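Local coordinates for aminotransferase (Neisseria meningitidis Z2491, PDB 3JTX), which probably catalyses pyridoxal-phosphate-dependent transfer of amino groups between amino acids and 2-oxo acids, working as a dimeric class I/II aminotransferase, at residues K7-Y12 / I132-T137; S106-V111 / L171-S176; S125-Y130 / R361-G366; A147-P150 / N155-W158; L95-L98 / E102-F105. One frame throughout, in Å; residues are numbered along the deposited sequence. Where two conformers were deposited one is given.

Interaction 1: residues K7-Y12 / I132-T137; sequences KQLKPY and IYEGAT
Leu9 sits against Gly135 and Glu134, joining the N-terminal arm to helix 131-139. The helix belongs to the cofactor-binding domain of a class I/II aminotransferase, built on the fold type I plan. Leu9 is the first residue beyond the end of helix 2-8, and its CB points toward helix 131-139. CG continues in that direction, anti to the carbonyl carbon (chi1 -68°), and carries both methyls to the helix surface. CD1 lies over the backbone, 4.1 Å from Gly135 CA. Gly135 has no side chain, and CD1 therefore rests on bare backbone. CD2 turns to the acid beside it and comes 3.9 Å from Glu134 OE1. Its distance to Glu134 CD is nearly the same, so the methyl rests alongside the carboxylate. The two side chains run past each other in opposite directions. Glu134 is extended, with CG anti to the backbone N (chi1 177°). Its other oxygen, OE2, forms a salt bridge with Arg361. Leu138 also touches Leu9 in the same chain, and Tyr273 of the second subunit packs on it, so the arm is held between the helix and the dimer partner. No direct hydrogen bond crosses this contact. One water spans it instead: it accepts from Lys10 N at 3.0 Å and donates to Glu134 OE1 at 3.0 Å.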
# COMPACT_ATOMS: atom_id res chain seq x y z
N LYS A 7 11.77 13.70 -9.66
CA LYS A 7 13.13 14.17 -9.39
C LYS A 7 13.09 15.44 -8.54
O LYS A 7 13.98 15.68 -7.74
CB LYS A 7 13.90 14.43 -10.70
CG LYS A 7 14.32 13.16 -11.43
CD LYS A 7 14.99 13.42 -12.78
CE LYS A 7 16.51 13.58 -12.68
NZ LYS A 7 17.20 13.38 -14.04
N GLN A 8 12.06 16.24 -8.74
CA GLN A 8 11.93 17.53 -8.08
C GLN A 8 11.46 17.41 -6.63
O GLN A 8 11.98 18.08 -5.74
CB GLN A 8 10.96 18.38 -8.87
CG GLN A 8 10.83 19.80 -8.39
CD GLN A 8 9.45 20.08 -7.82
OE1 GLN A 8 8.43 20.11 -8.55
NE2 GLN A 8 9.41 20.29 -6.51
N LEU A 9 10.49 16.54 -6.39
CA LEU A 9 9.90 16.39 -5.06
C LEU A 9 10.90 15.88 -4.00
O LEU A 9 11.72 14.98 -4.27
CB LEU A 9 8.67 15.47 -5.15
CG LEU A 9 7.46 16.05 -5.92
CD1 LEU A 9 6.45 14.95 -6.16
CD2 LEU A 9 6.81 17.23 -5.17
N LYS A 10 10.85 16.50 -2.81
CA LYS A 10 11.71 16.15 -1.67
C LYS A 10 10.81 15.61 -0.55
O LYS A 10 10.23 16.41 0.21
CB LYS A 10 12.50 17.36 -1.16
CG LYS A 10 13.50 17.93 -2.16
CD LYS A 10 14.51 16.88 -2.60
CE LYS A 10 15.63 17.48 -3.45
NZ LYS A 10 16.43 18.50 -2.71
N PRO A 11 10.66 14.27 -0.47
CA PRO A 11 9.69 13.71 0.49
C PRO A 11 10.10 13.82 1.96
O PRO A 11 9.24 13.69 2.82
CB PRO A 11 9.61 12.23 0.08
CG PRO A 11 10.94 11.94 -0.57
CD PRO A 11 11.28 13.22 -1.30
N TYR A 12 11.39 14.05 2.23
CA TYR A 12 11.91 14.06 3.60
C TYR A 12 12.74 15.33 3.90
O TYR A 12 13.96 15.35 3.69
CB TYR A 12 12.77 12.82 3.88
CG TYR A 12 12.11 11.47 3.61
CD1 TYR A 12 10.77 11.21 3.91
CD2 TYR A 12 12.87 10.44 3.07
CE1 TYR A 12 10.20 9.96 3.65
CE2 TYR A 12 12.33 9.20 2.82
CZ TYR A 12 11.02 8.95 3.11
OH TYR A 12 10.55 7.68 2.83
N ILE A 132 3.44 14.85 2.12
CA ILE A 132 2.50 14.02 1.37
C ILE A 132 1.41 14.87 0.71
O ILE A 132 0.99 14.58 -0.39
CB ILE A 132 1.83 12.93 2.27
CG1 ILE A 132 2.84 11.84 2.65
CG2 ILE A 132 0.63 12.30 1.57
CD1 ILE A 132 3.47 11.16 1.46
N TYR A 133 0.97 15.95 1.38
CA TYR A 133 -0.10 16.79 0.81
C TYR A 133 0.32 17.33 -0.56
O TYR A 133 -0.47 17.31 -1.52
CB TYR A 133 -0.52 17.96 1.73
CG TYR A 133 -0.80 17.60 3.17
CD1 TYR A 133 -1.13 16.30 3.56
CD2 TYR A 133 -0.74 18.58 4.16
CE1 TYR A 133 -1.36 15.99 4.90
CE2 TYR A 133 -1.00 18.27 5.49
CZ TYR A 133 -1.29 16.98 5.85
OH TYR A 133 -1.48 16.70 7.18
N GLU A 134 1.55 17.79 -0.66
CA GLU A 134 2.08 18.34 -1.90
C GLU A 134 2.30 17.24 -2.94
O GLU A 134 1.86 17.35 -4.08
CB GLU A 134 3.40 19.05 -1.64
CG GLU A 134 4.04 19.60 -2.90
CD GLU A 134 5.47 20.06 -2.69
OE1 GLU A 134 6.27 19.38 -2.00
OE2 GLU A 134 5.80 21.12 -3.26
N GLY A 135 3.00 16.18 -2.55
CA GLY A 135 3.29 15.10 -3.49
C GLY A 135 2.05 14.44 -4.06
O GLY A 135 1.97 14.18 -5.26
N ALA A 136 1.08 14.16 -3.19
CA ALA A 136 -0.14 13.47 -3.59
C ALA A 136 -0.91 14.29 -4.62
O ALA A 136 -1.38 13.78 -5.63
CB ALA A 136 -1.02 13.17 -2.35
N THR A 137 -1.02 15.60 -4.34
CA THR A 137 -1.71 16.52 -5.22
C THR A 137 -1.03 16.60 -6.58
O THR A 137 -1.69 16.39 -7.60
CB THR A 137 -1.80 17.92 -4.57
OG1 THR A 137 -2.53 17.80 -3.33
CG2 THR A 137 -2.48 18.92 -5.53
O HOH W 1 9.15 18.96 -2.49

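Interaction 2: residues S106-V111 / L171-S176; sequences SFVQTV and LVFVCS
Leu171 pushes one methyl, CD1, into the hollow between Phe107 and Val111. CD1 meets the edge of the Phe107 ring, near its plane, at 3.7 Å from Phe107 CE2. The same methyl is more loosely in contact with Val111 CG2, 4.3 Å away. The second methyl of Leu171 goes elsewhere. CD2 lies over the centre of the Phe173 ring, 3.6 Å above its plane, so the leucine is a wedge between two aromatic groups. Helix 106-111 here packs along a strand of the central mixed sheet, in the layered alpha/beta architecture of fold type I enzymes. It runs nearly antiparallel to strand 171-175, at 160°, with the axes 10.8 Å apart. A second bump faces the other way. Val108 CG2 reaches Phe173 CZ at 3.5 Å, and the two side chains cross at about a right angle. Phe173 CG stands beside the backbone N (chi1 -71°), which swings the ring end to the helix although CB does not point there. Ile123, from the neighbouring strand, touches Val108, Leu171 and Phe173. Ile203, on strand 203-207, packs against Phe107 and Val111. Phe107 also meets Phe267 of helix 261-274 edge-to-face.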
# COMPACT_ATOMS: atom_id res chain seq x y z
N SER A 106 -3.58 7.73 -1.75
CA SER A 106 -4.56 7.08 -2.62
C SER A 106 -5.89 7.83 -2.65
O SER A 106 -6.50 7.96 -3.72
CB SER A 106 -4.76 5.61 -2.24
OG SER A 106 -5.16 5.47 -0.90
N PHE A 107 -6.35 8.35 -1.51
CA PHE A 107 -7.60 9.08 -1.52
C PHE A 107 -7.53 10.29 -2.46
O PHE A 107 -8.42 10.53 -3.27
CB PHE A 107 -8.07 9.50 -0.12
CG PHE A 107 -9.46 10.06 -0.14
CD1 PHE A 107 -10.55 9.23 -0.39
CD2 PHE A 107 -9.68 11.43 -0.01
CE1 PHE A 107 -11.83 9.74 -0.50
CE2 PHE A 107 -10.97 11.95 -0.11
CZ PHE A 107 -12.04 11.11 -0.35
N VAL A 108 -6.43 11.03 -2.37
CA VAL A 108 -6.20 12.17 -3.26
C VAL A 108 -6.24 11.76 -4.74
O VAL A 108 -6.90 12.42 -5.57
CB VAL A 108 -4.89 12.89 -2.90
CG1 VAL A 108 -4.49 13.92 -3.99
CG2 VAL A 108 -5.03 13.55 -1.54
N GLN A 109 -5.58 10.64 -5.07
CA GLN A 109 -5.60 10.20 -6.48
C GLN A 109 -7.04 10.00 -6.99
O GLN A 109 -7.34 10.40 -8.12
CB GLN A 109 -4.80 8.90 -6.71
CG GLN A 109 -3.36 8.92 -6.25
CD GLN A 109 -2.62 10.20 -6.58
OE1 GLN A 109 -2.34 10.49 -7.76
NE2 GLN A 109 -2.29 10.98 -5.55
N THR A 110 -7.91 9.43 -6.16
CA THR A 110 -9.31 9.21 -6.55
C THR A 110 -10.12 10.51 -6.69
O THR A 110 -11.10 10.57 -7.45
CB THR A 110 -10.06 8.32 -5.54
OG1 THR A 110 -10.38 9.07 -4.36
CG2 THR A 110 -9.24 7.08 -5.14
N VAL A 111 -9.74 11.54 -5.96
CA VAL A 111 -10.44 12.82 -6.02
C VAL A 111 -10.05 13.64 -7.26
O VAL A 111 -10.87 14.38 -7.80
CB VAL A 111 -10.23 13.60 -4.71
CG1 VAL A 111 -10.76 15.03 -4.84
CG2 VAL A 111 -10.91 12.84 -3.55
N LEU A 171 -10.57 19.33 -2.67
CA LEU A 171 -10.24 18.80 -1.35
C LEU A 171 -9.43 19.84 -0.59
O LEU A 171 -8.67 20.60 -1.19
CB LEU A 171 -9.45 17.49 -1.48
CG LEU A 171 -9.11 16.72 -0.21
CD1 LEU A 171 -9.24 15.21 -0.40
CD2 LEU A 171 -7.70 17.09 0.29
N VAL A 172 -9.65 19.90 0.71
CA VAL A 172 -8.86 20.73 1.60
C VAL A 172 -8.28 19.83 2.67
O VAL A 172 -8.99 19.00 3.23
CB VAL A 172 -9.78 21.80 2.22
CG1 VAL A 172 -9.14 22.46 3.40
CG2 VAL A 172 -10.20 22.84 1.15
N PHE A 173 -6.98 19.95 2.94
CA PHE A 173 -6.35 19.24 4.07
C PHE A 173 -6.38 20.10 5.34
O PHE A 173 -6.14 21.31 5.28
CB PHE A 173 -4.88 18.96 3.80
CG PHE A 173 -4.63 17.93 2.76
CD1 PHE A 173 -4.89 16.60 3.02
CD2 PHE A 173 -4.10 18.28 1.53
CE1 PHE A 173 -4.63 15.62 2.06
CE2 PHE A 173 -3.84 17.31 0.57
CZ PHE A 173 -4.11 15.98 0.85
N VAL A 174 -6.67 19.46 6.47
CA VAL A 174 -6.42 20.03 7.80
C VAL A 174 -5.47 19.09 8.55
O VAL A 174 -5.60 17.87 8.47
CB VAL A 174 -7.74 20.21 8.60
CG1 VAL A 174 -7.45 20.62 10.06
CG2 VAL A 174 -8.64 21.22 7.92
N CYS A 175 -4.47 19.64 9.22
CA CYS A 175 -3.56 18.82 10.03
C CYS A 175 -3.69 19.32 11.46
O CYS A 175 -3.26 20.43 11.78
CB CYS A 175 -2.13 18.94 9.52
SG CYS A 175 -0.95 17.85 10.37
N SER A 176 -4.33 18.50 12.30
CA SER A 176 -4.71 18.92 13.66
C SER A 176 -4.66 17.75 14.64
O SER A 176 -5.43 16.81 14.49
CB SER A 176 -6.13 19.49 13.65
OG SER A 176 -6.48 20.00 14.93

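Interaction 3: residues S125-Y130 / R361-G366; sequences SPNPFY and RDTEQG
Asn127 grips the backbone of Arg361 with both ends of its amide. ND2 donates to Arg361 O at 2.7 Å, almost straight (169° at the hydrogen), and the acceptor lies in the amide plane. OD1 accepts from Arg361 N at 3.0 Å, on a lone pair in the carbonyl plane. The amide thus pairs with the N-H and C=O of one residue, and the two bonds fix how its plane is turned. CG lies anti to the backbone N (chi1 -165°), which extends the amide from the strand end to the loop. ND2 has a further acceptor, Asn148 OD1. Packing surrounds this polar centre. Thr363 CG2 touches Asn127 ND2 at 3.5 Å. The Phe129 ring puts its edge to the same backbone, with CE1 3.7 Å from Arg361 N. The guanidinium of Arg361 leads away and makes a salt bridge with Glu134. Thr363 itself is held by an ST turn, its OG1 accepting from Gln365 N at 2.9 Å. OG1 also donates to Gly366 O and accepts from Asn148 ND2. Residues 363-366 form a type I beta turn, closed by Gly366 N to Thr363 O at 2.9 Å. The two-bond pairing of an asparagine amide with one residue's backbone ties the C-terminal end of strand 122-127, in the large sheet, to the loop joining strands 354-355 and 372-376 of the three-stranded antiparallel sheet.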
# COMPACT_ATOMS: atom_id res chain seq x y z
N SER A 125 -3.86 23.27 1.00
CA SER A 125 -3.06 22.74 2.10
C SER A 125 -2.67 23.83 3.07
O SER A 125 -2.51 24.98 2.66
CB SER A 125 -1.77 22.09 1.55
OG SER A 125 -0.85 21.76 2.60
N PRO A 126 -2.48 23.49 4.36
CA PRO A 126 -1.85 24.48 5.23
C PRO A 126 -0.41 24.73 4.77
O PRO A 126 0.15 23.93 3.99
CB PRO A 126 -1.87 23.79 6.60
CG PRO A 126 -1.85 22.34 6.26
CD PRO A 126 -2.74 22.23 5.07
N ASN A 127 0.15 25.85 5.22
CA ASN A 127 1.54 26.22 4.93
C ASN A 127 2.11 26.92 6.17
O ASN A 127 1.63 28.00 6.52
CB ASN A 127 1.60 27.13 3.72
CG ASN A 127 2.99 27.27 3.14
OD1 ASN A 127 3.82 26.36 3.21
ND2 ASN A 127 3.24 28.43 2.51
N PRO A 128 3.11 26.30 6.85
CA PRO A 128 3.85 25.07 6.53
C PRO A 128 2.99 23.81 6.35
O PRO A 128 1.91 23.69 6.96
CB PRO A 128 4.80 24.90 7.73
CG PRO A 128 4.94 26.23 8.31
CD PRO A 128 3.59 26.89 8.11
N PHE A 129 3.48 22.89 5.52
CA PHE A 129 2.71 21.71 5.11
C PHE A 129 3.44 20.41 5.42
O PHE A 129 4.63 20.40 5.73
CB PHE A 129 2.37 21.79 3.61
CG PHE A 129 3.56 21.78 2.68
CD1 PHE A 129 4.23 22.96 2.37
CD2 PHE A 129 3.99 20.60 2.09
CE1 PHE A 129 5.33 22.95 1.53
CE2 PHE A 129 5.07 20.59 1.23
CZ PHE A 129 5.75 21.77 0.95
N TYR A 130 2.71 19.31 5.35
CA TYR A 130 3.28 17.96 5.43
C TYR A 130 3.49 17.48 4.01
O TYR A 130 2.57 17.54 3.18
CB TYR A 130 2.35 17.02 6.20
CG TYR A 130 2.81 15.58 6.36
CD1 TYR A 130 4.00 15.27 7.00
CD2 TYR A 130 2.00 14.53 5.93
CE1 TYR A 130 4.39 13.93 7.18
CE2 TYR A 130 2.39 13.19 6.11
CZ TYR A 130 3.57 12.89 6.72
OH TYR A 130 3.94 11.55 6.88
N ARG A 361 6.32 26.47 1.60
CA ARG A 361 6.52 27.14 0.33
C ARG A 361 6.30 28.66 0.45
O ARG A 361 5.51 29.14 1.24
CB ARG A 361 5.59 26.59 -0.75
CG ARG A 361 6.19 26.83 -2.12
CD ARG A 361 5.35 26.42 -3.22
NE ARG A 361 5.33 24.98 -3.45
CZ ARG A 361 4.65 24.44 -4.45
NH1 ARG A 361 3.97 25.23 -5.28
NH2 ARG A 361 4.62 23.13 -4.63
N ASP A 362 7.07 29.38 -0.35
CA ASP A 362 6.90 30.84 -0.47
C ASP A 362 5.58 31.25 -1.17
O ASP A 362 5.10 30.61 -2.10
CB ASP A 362 8.11 31.47 -1.18
CG ASP A 362 8.70 32.62 -0.39
OD1 ASP A 362 7.99 33.61 -0.10
OD2 ASP A 362 9.90 32.52 -0.05
N THR A 363 4.96 32.32 -0.66
CA THR A 363 3.69 32.81 -1.19
C THR A 363 3.70 34.33 -1.36
O THR A 363 4.66 35.00 -0.96
CB THR A 363 2.49 32.45 -0.27
OG1 THR A 363 2.52 33.27 0.92
CG2 THR A 363 2.52 30.95 0.12
N GLU A 364 2.62 34.87 -1.91
CA GLU A 364 2.44 36.32 -1.99
C GLU A 364 2.51 36.97 -0.60
O GLU A 364 2.68 38.18 -0.50
CB GLU A 364 1.12 36.68 -2.68
N GLN A 365 2.39 36.18 0.47
CA GLN A 365 2.55 36.70 1.84
C GLN A 365 3.82 36.20 2.55
O GLN A 365 3.88 36.18 3.79
CB GLN A 365 1.29 36.38 2.67
CG GLN A 365 0.01 36.97 2.07
CD GLN A 365 -1.26 36.56 2.81
OE1 GLN A 365 -1.37 35.45 3.36
NE2 GLN A 365 -2.25 37.45 2.80
N GLY A 366 4.85 35.84 1.78
CA GLY A 366 6.12 35.32 2.32
C GLY A 366 6.06 33.84 2.69
O GLY A 366 4.98 33.23 2.61

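Interaction 4: residues A147-P150 / N155-W158; sequences ANCP and NPDW
Asn148 and Asp157 make the one direct hydrogen bond of this chain reversal. Asp157 N donates to Asn148 O at 2.8 Å, with 144° at the hydrogen and the donor tilted from the carbonyl plane. The tight part lies around Ala147. Its CB points at the returning chain and meets Pro156 CB at 4.0 Å and Trp158 CE3 at 3.8 Å. Pro156 CB in turn sits over one face of the Trp158 indole, toward its rim, so methyl, proline and indole close up together. Trp158 has CG beside the backbone N (chi1 -55°), and this brings the ring end back although CB points away. Beyond the indole lie Val193 and Leu196 of helix 187-200. Cys149 SG rests on Pro156 CA at 3.8 Å. In the same residue, Cys149 CA makes a CH...O contact with Asn155 O at 3.6 Å. Asn148 N is buried here and has no partner in the model. The Asn148 amide is hydrogen-bonded to Thr363 OG1 and Asn127 ND2. The other end is looser. Pro150 is exposed and touches Asn155 O with CD alone. A water fills in, donating to Pro150 O and Asn155 O, each at 2.8 Å. The two chain directions differ by 140°. The contact is a reversal after strand 143-148, the edge strand of the large mixed sheet within this chain, after which the chain runs on to helix 163-167.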
# COMPACT_ATOMS: atom_id res chain seq x y z
N ALA A 147 -2.81 27.79 2.24
CA ALA A 147 -3.38 28.67 3.24
C ALA A 147 -2.35 28.83 4.37
O ALA A 147 -2.12 27.89 5.14
CB ALA A 147 -4.69 28.11 3.79
N ASN A 148 -1.73 30.01 4.45
CA ASN A 148 -0.65 30.26 5.41
C ASN A 148 -1.12 30.25 6.85
O ASN A 148 -2.26 30.65 7.14
CB ASN A 148 0.06 31.59 5.13
CG ASN A 148 0.91 31.55 3.88
OD1 ASN A 148 1.17 30.49 3.30
ND2 ASN A 148 1.32 32.72 3.43
N CYS A 149 -0.23 29.80 7.73
CA CYS A 149 -0.52 29.64 9.16
C CYS A 149 0.40 30.53 10.01
O CYS A 149 1.42 30.07 10.52
CB CYS A 149 -0.33 28.18 9.53
SG CYS A 149 -1.42 27.09 8.63
N PRO A 150 0.06 31.83 10.13
CA PRO A 150 0.90 32.78 10.87
C PRO A 150 0.62 32.78 12.36
O PRO A 150 -0.48 32.40 12.79
CB PRO A 150 0.49 34.13 10.27
CG PRO A 150 -0.97 33.95 9.96
CD PRO A 150 -1.06 32.52 9.45
N ASN A 155 -3.47 29.01 12.95
CA ASN A 155 -4.59 28.49 12.16
C ASN A 155 -4.45 28.93 10.71
O ASN A 155 -3.86 29.97 10.45
CB ASN A 155 -5.94 28.98 12.70
CG ASN A 155 -6.19 28.57 14.14
OD1 ASN A 155 -6.77 29.33 14.92
ND2 ASN A 155 -5.76 27.38 14.50
N PRO A 156 -4.99 28.14 9.75
CA PRO A 156 -4.90 28.49 8.32
C PRO A 156 -5.64 29.77 7.95
O PRO A 156 -6.75 29.98 8.42
CB PRO A 156 -5.55 27.30 7.62
CG PRO A 156 -5.65 26.22 8.64
CD PRO A 156 -5.74 26.89 9.96
N ASP A 157 -5.03 30.60 7.10
CA ASP A 157 -5.64 31.83 6.60
C ASP A 157 -6.32 31.57 5.26
O ASP A 157 -5.71 31.72 4.19
CB ASP A 157 -4.59 32.94 6.47
CG ASP A 157 -5.20 34.29 6.14
OD1 ASP A 157 -6.42 34.37 5.88
OD2 ASP A 157 -4.46 35.28 6.15
N TRP A 158 -7.59 31.20 5.32
CA TRP A 158 -8.32 30.78 4.13
C TRP A 158 -8.60 31.91 3.14
O TRP A 158 -8.80 31.64 1.96
CB TRP A 158 -9.64 30.12 4.51
CG TRP A 158 -9.54 28.98 5.48
CD1 TRP A 158 -9.97 28.96 6.76
CD2 TRP A 158 -8.98 27.68 5.23
NE1 TRP A 158 -9.71 27.75 7.34
CE2 TRP A 158 -9.11 26.93 6.42
CE3 TRP A 158 -8.38 27.07 4.12
CZ2 TRP A 158 -8.66 25.61 6.54
CZ3 TRP A 158 -7.94 25.75 4.24
CH2 TRP A 158 -8.09 25.05 5.44
O HOH W 2 -3.10 32.23 11.91

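Interaction 5: residues L95-L98 / E102-F105; sequences LPVL and EALF
Glu102 OE2 has two partners. Leu98 N donates to it at 2.8 Å, nearly straight (169° at the hydrogen), and Arg271 forms a salt bridge with the same oxygen. The amide uses the anti lone pair, the one turned from the other carboxylate oxygen. The arginine charge would tend to keep the acid ionised. Glu102 CG lies between the backbone N and the carbonyl carbon (chi1 67°), and the chain bends again at chi2. This folds the carboxylate back to the strand end. On the way CG passes Leu98 O at 3.5 Å. OE2 also rests against apolar carbon, with Val97 CB 3.6 Å away. The Leu98-Glu102 bond closes a beta-loop-alpha unit, in which strand 94-97 passes through a short turn into helix 100-111. In relatives of this fold the start of that helix faces the cofactor phosphate, and the same is probably true here. A water spans the turn, donating to Leu98 O at 2.7 Å and accepting from Glu102 N at 3.1 Å. It thus serves an N-H of the helix's first turn. The apolar half of the contact is Val97 on Ala103. Val97 CG1 comes 3.6 Å from Ala103 CB, and Ala103 CB is also 3.8 Å from Val97 CG2. On the second subunit, Gly275 packs against Glu102, and Tyr270 meets Phe105 edge-to-face.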
# COMPACT_ATOMS: atom_id res chain seq x y z
N LEU A 95 -12.77 2.52 7.44
CA LEU A 95 -11.90 1.54 6.74
C LEU A 95 -10.53 1.51 7.41
O LEU A 95 -9.94 2.56 7.68
CB LEU A 95 -11.70 1.89 5.26
CG LEU A 95 -12.90 1.77 4.32
CD1 LEU A 95 -12.52 2.24 2.87
CD2 LEU A 95 -13.48 0.32 4.35
N PRO A 96 -10.00 0.30 7.66
CA PRO A 96 -8.60 0.28 8.07
C PRO A 96 -7.65 0.64 6.92
O PRO A 96 -7.93 0.35 5.74
CB PRO A 96 -8.39 -1.18 8.51
CG PRO A 96 -9.42 -1.96 7.78
CD PRO A 96 -10.56 -1.05 7.43
N VAL A 97 -6.51 1.23 7.26
CA VAL A 97 -5.52 1.61 6.26
C VAL A 97 -4.11 1.23 6.72
O VAL A 97 -3.86 1.11 7.92
CB VAL A 97 -5.58 3.12 5.95
CG1 VAL A 97 -6.96 3.50 5.35
CG2 VAL A 97 -5.28 3.96 7.21
N LEU A 98 -3.19 1.06 5.78
CA LEU A 98 -1.85 0.55 6.09
C LEU A 98 -0.90 1.71 6.39
O LEU A 98 0.09 1.95 5.67
CB LEU A 98 -1.33 -0.32 4.93
CG LEU A 98 -2.33 -1.38 4.42
CD1 LEU A 98 -1.69 -2.29 3.35
CD2 LEU A 98 -2.89 -2.23 5.59
N GLU A 102 -0.26 5.95 2.87
CA GLU A 102 -0.87 5.34 1.69
C GLU A 102 -2.32 5.78 1.52
O GLU A 102 -2.79 5.95 0.40
CB GLU A 102 -0.74 3.80 1.70
CG GLU A 102 -1.52 3.08 2.79
CD GLU A 102 -2.96 2.67 2.40
OE1 GLU A 102 -3.46 3.05 1.32
OE2 GLU A 102 -3.60 1.95 3.20
N ALA A 103 -3.00 5.97 2.64
CA ALA A 103 -4.41 6.33 2.68
C ALA A 103 -4.63 7.74 2.14
O ALA A 103 -5.47 7.95 1.29
CB ALA A 103 -4.93 6.24 4.13
N LEU A 104 -3.83 8.69 2.61
CA LEU A 104 -3.94 10.08 2.17
C LEU A 104 -3.58 10.16 0.68
O LEU A 104 -4.28 10.83 -0.10
CB LEU A 104 -2.98 10.97 2.97
CG LEU A 104 -3.33 11.26 4.43
CD1 LEU A 104 -2.07 11.65 5.23
CD2 LEU A 104 -4.42 12.35 4.54
N PHE A 105 -2.50 9.49 0.29
CA PHE A 105 -2.06 9.51 -1.11
C PHE A 105 -3.11 8.94 -2.05
O PHE A 105 -3.50 9.58 -3.03
CB PHE A 105 -0.74 8.74 -1.28
CG PHE A 105 -0.22 8.78 -2.70
CD1 PHE A 105 0.59 9.81 -3.13
CD2 PHE A 105 -0.59 7.80 -3.62
CE1 PHE A 105 1.06 9.88 -4.46
CE2 PHE A 105 -0.12 7.84 -4.95
CZ PHE A 105 0.69 8.90 -5.37
O HOH W 3 1.43 3.82 4.27

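Interactions 2 to 5 reach the central mixed sheet; interaction 1 packs on helix 131-139, between strands 122-127 and 143-148 in the chain. Interactions 2 and 5 share helix 100-111, with centres 11 Å apart; interaction 5 closes before interaction 2 opens. Interactions 3 and 4 have centres 8 Å apart and use the neighbouring strands 122-127 and 143-148. Interaction 4 is nested within the loops closed by interactions 2 and 3. Interaction 1 encloses interaction 5 in its long loop and touches interaction 3 through the Glu134-Arg361 salt bridge. Interactions 4 and 5 are about 26 Å apart between centres. Interactions 1, 2 and 5 also touch the second subunit, so this side of the fold borders the dimer interface.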